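Long-range contact in HIAXHD3 (PDB 3ZXK), which removes arabinofuranosyl side chains, probably from xylan, and has been engineered to gain endo-xylanase activity: residues I421-D425 and L492-F496. Numbering follows the deposited sequence.
Sequences IVMVD and LGPAF
Met423 lies alongside the backbone of 492-496, a worked example of how a long side chain can fill the interface between two facing β-sheets. Its CG sits 3.6 Å from Leu492 O. Its SD passes Gly493 and comes 3.9 Å from Pro494 CD, and its CE ends near Pro494 O. With CG anti to the backbone N (chi1 -175°) and a bend at chi2 (-83°), the thioether runs along the opposing chain instead of butting into it. Gly493, with no side chain, leaves its CA open to Met423, whose CG and SD both approach to 4.2 Å.

On one flank Leu492 extends to the strand, its CD2 3.7 Å from Ile421 CG2. On the other, Asp425 CB approaches the Phe496 ring obliquely, 4.2 Å from CD1. The carboxylate is shared out: OD1 forms a salt bridge with Arg441 on the adjoining strand, while OD2 accepts a 3.0 Å hydrogen bond from a water that also donates weakly to Ala495 O.

Phe479 and Ala443 also touch Met423, and Tyr481 touches Ile421. Strand 418-429 is held in its sheet by backbone bonds to 406-415 and 436-448, whereas 490-497 edges the opposite sheet. Side chains meeting between two antiparallel sheets in this way are typical of a β-sandwich, here at an edge strand of the concanavalin A-like C-terminal domain of this family 43 enzyme.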
ATOM      1  N   ILE A 421      16.915  -9.057 -25.602  1.00  6.74           N
ATOM      2  CA  ILE A 421      16.873  -8.387 -24.310  1.00  6.88           C
ATOM      3  C   ILE A 421      17.299  -6.939 -24.457  1.00  6.64           C
ATOM      4  O   ILE A 421      18.245  -6.650 -25.184  1.00  6.49           O
ATOM      5  CB  ILE A 421      17.775  -9.112 -23.290  1.00  7.95           C
ATOM      6  CG1 ILE A 421      17.347 -10.574 -23.221  1.00  8.01           C
ATOM      7  CG2 ILE A 421      17.699  -8.477 -21.909  1.00  9.14           C
ATOM      8  CD1 ILE A 421      18.329 -11.473 -22.527  1.00  9.48           C
ATOM      9  N   VAL A 422      16.569  -6.044 -23.797  1.00  6.28           N
ATOM     10  CA  VAL A 422      16.870  -4.614 -23.757  1.00  6.45           C
ATOM     11  C   VAL A 422      16.746  -4.086 -22.329  1.00  5.66           C
ATOM     12  O   VAL A 422      16.003  -4.656 -21.498  1.00  5.10           O
ATOM     13  CB  VAL A 422      15.924  -3.787 -24.687  1.00  6.52           C
ATOM     14  CG1 VAL A 422      16.116  -4.164 -26.158  1.00  8.31           C
ATOM     15  CG2 VAL A 422      14.465  -3.973 -24.278  1.00  7.23           C
ATOM     16  N   MET A 423      17.473  -3.014 -22.039  1.00  5.58           N
ATOM     17  CA  MET A 423      17.255  -2.247 -20.825  1.00  5.66           C
ATOM     18  C   MET A 423      16.824  -0.850 -21.272  1.00  5.87           C
ATOM     19  O   MET A 423      17.508  -0.239 -22.065  1.00  6.38           O
ATOM     20  CB  MET A 423      18.533  -2.246 -19.945  1.00  7.59           C
ATOM     21  CG  MET A 423      18.368  -1.562 -18.600  1.00  9.49           C
ATOM     22  SD  MET A 423      18.574   0.234 -18.700  1.00 13.25           S
ATOM     23  CE  MET A 423      18.368   0.795 -17.000  1.00 12.49           C
ATOM     24  N   VAL A 424      15.676  -0.390 -20.766  1.00  5.41           N
ATOM     25  CA  VAL A 424      15.042   0.878 -21.109  1.00  5.68           C
ATOM     26  C   VAL A 424      14.984   1.795 -19.882  1.00  6.29           C
ATOM     27  O   VAL A 424      14.584   1.375 -18.767  1.00  5.83           O
ATOM     28  CB  VAL A 424      13.614   0.619 -21.660  1.00  5.88           C
ATOM     29  CG1 VAL A 424      12.777   1.902 -21.775  1.00  6.48           C
ATOM     30  CG2 VAL A 424      13.682  -0.155 -22.977  1.00  7.23           C
ATOM     31  N   ASP A 425      15.361   3.060 -20.072  1.00  7.03           N
ATOM     32  CA  ASP A 425      15.244   4.022 -18.995  1.00  8.34           C
ATOM     33  C   ASP A 425      14.550   5.287 -19.493  1.00  8.81           C
ATOM     34  O   ASP A 425      14.000   5.295 -20.588  1.00  8.47           O
ATOM     35  CB  ASP A 425      16.616   4.280 -18.328  1.00  9.94           C
ATOM     36  CG  ASP A 425      17.629   4.948 -19.255  1.00 13.12           C
ATOM     37  OD1 ASP A 425      17.330   5.305 -20.416  1.00 13.91           O
ATOM     38  OD2 ASP A 425      18.775   5.162 -18.778  1.00 19.93           O
ATOM     39  N   LEU A 492      23.036  -5.497 -17.245  1.00  7.48           N
ATOM     40  CA  LEU A 492      22.716  -4.806 -18.495  1.00  7.86           C
ATOM     41  C   LEU A 492      22.276  -3.375 -18.228  1.00  8.12           C
ATOM     42  O   LEU A 492      21.354  -3.131 -17.465  1.00  8.33           O
ATOM     43  CB  LEU A 492      21.631  -5.541 -19.287  1.00  7.85           C
ATOM     44  CG  LEU A 492      21.287  -5.004 -20.690  1.00  7.57           C
ATOM     45  CD1 LEU A 492      22.491  -5.145 -21.641  1.00  8.11           C
ATOM     46  CD2 LEU A 492      20.083  -5.765 -21.238  1.00  8.23           C
ATOM     47  N   GLY A 493      22.938  -2.435 -18.885  1.00  8.92           N
ATOM     48  CA  GLY A 493      22.522  -1.054 -18.819  1.00  9.22           C
ATOM     49  C   GLY A 493      23.220  -0.318 -17.701  1.00  9.48           C
ATOM     50  O   GLY A 493      23.928  -0.923 -16.890  1.00  9.90           O
ATOM     51  N   PRO A 494      23.024   1.013 -17.652  1.00 10.77           N
ATOM     52  CA  PRO A 494      23.535   1.880 -16.579  1.00 11.00           C
ATOM     53  C   PRO A 494      22.826   1.622 -15.246  1.00 10.93           C
ATOM     54  O   PRO A 494      21.796   0.931 -15.217  1.00 11.37           O
ATOM     55  CB  PRO A 494      23.235   3.286 -17.108  1.00 11.91           C
ATOM     56  CG  PRO A 494      22.053   3.115 -17.997  1.00 12.74           C
ATOM     57  CD  PRO A 494      22.173   1.757 -18.610  1.00 11.46           C
ATOM     58  N   ALA A 495      23.371   2.160 -14.149  1.00 10.70           N
ATOM     59  CA  ALA A 495      22.644   2.162 -12.877  1.00 10.62           C
ATOM     60  C   ALA A 495      21.590   3.250 -12.974  1.00 11.03           C
ATOM     61  O   ALA A 495      21.877   4.372 -13.420  1.00 15.62           O
ATOM     62  CB  ALA A 495      23.580   2.438 -11.709  1.00 11.87           C
ATOM     63  N   PHE A 496      20.371   2.938 -12.574  1.00  9.16           N
ATOM     64  CA  PHE A 496      19.264   3.865 -12.764  1.00  8.52           C
ATOM     65  C   PHE A 496      19.018   4.655 -11.486  1.00  8.54           C
ATOM     66  O   PHE A 496      18.788   4.061 -10.430  1.00  9.18           O
ATOM     67  CB  PHE A 496      18.014   3.090 -13.189  1.00  9.01           C
ATOM     68  CG  PHE A 496      16.739   3.892 -13.131  1.00  8.45           C
ATOM     69  CD1 PHE A 496      16.427   4.822 -14.129  1.00  9.26           C
ATOM     70  CD2 PHE A 496      15.845   3.711 -12.081  1.00  8.76           C
ATOM     71  CE1 PHE A 496      15.235   5.539 -14.075  1.00  8.34           C
ATOM     72  CE2 PHE A 496      14.673   4.447 -12.013  1.00  9.32           C
ATOM     73  CZ  PHE A 496      14.368   5.353 -13.009  1.00  9.34           C
TER
HETATM   74  O   HOH W   1      19.908   5.439 -16.062  1.00 26.87           O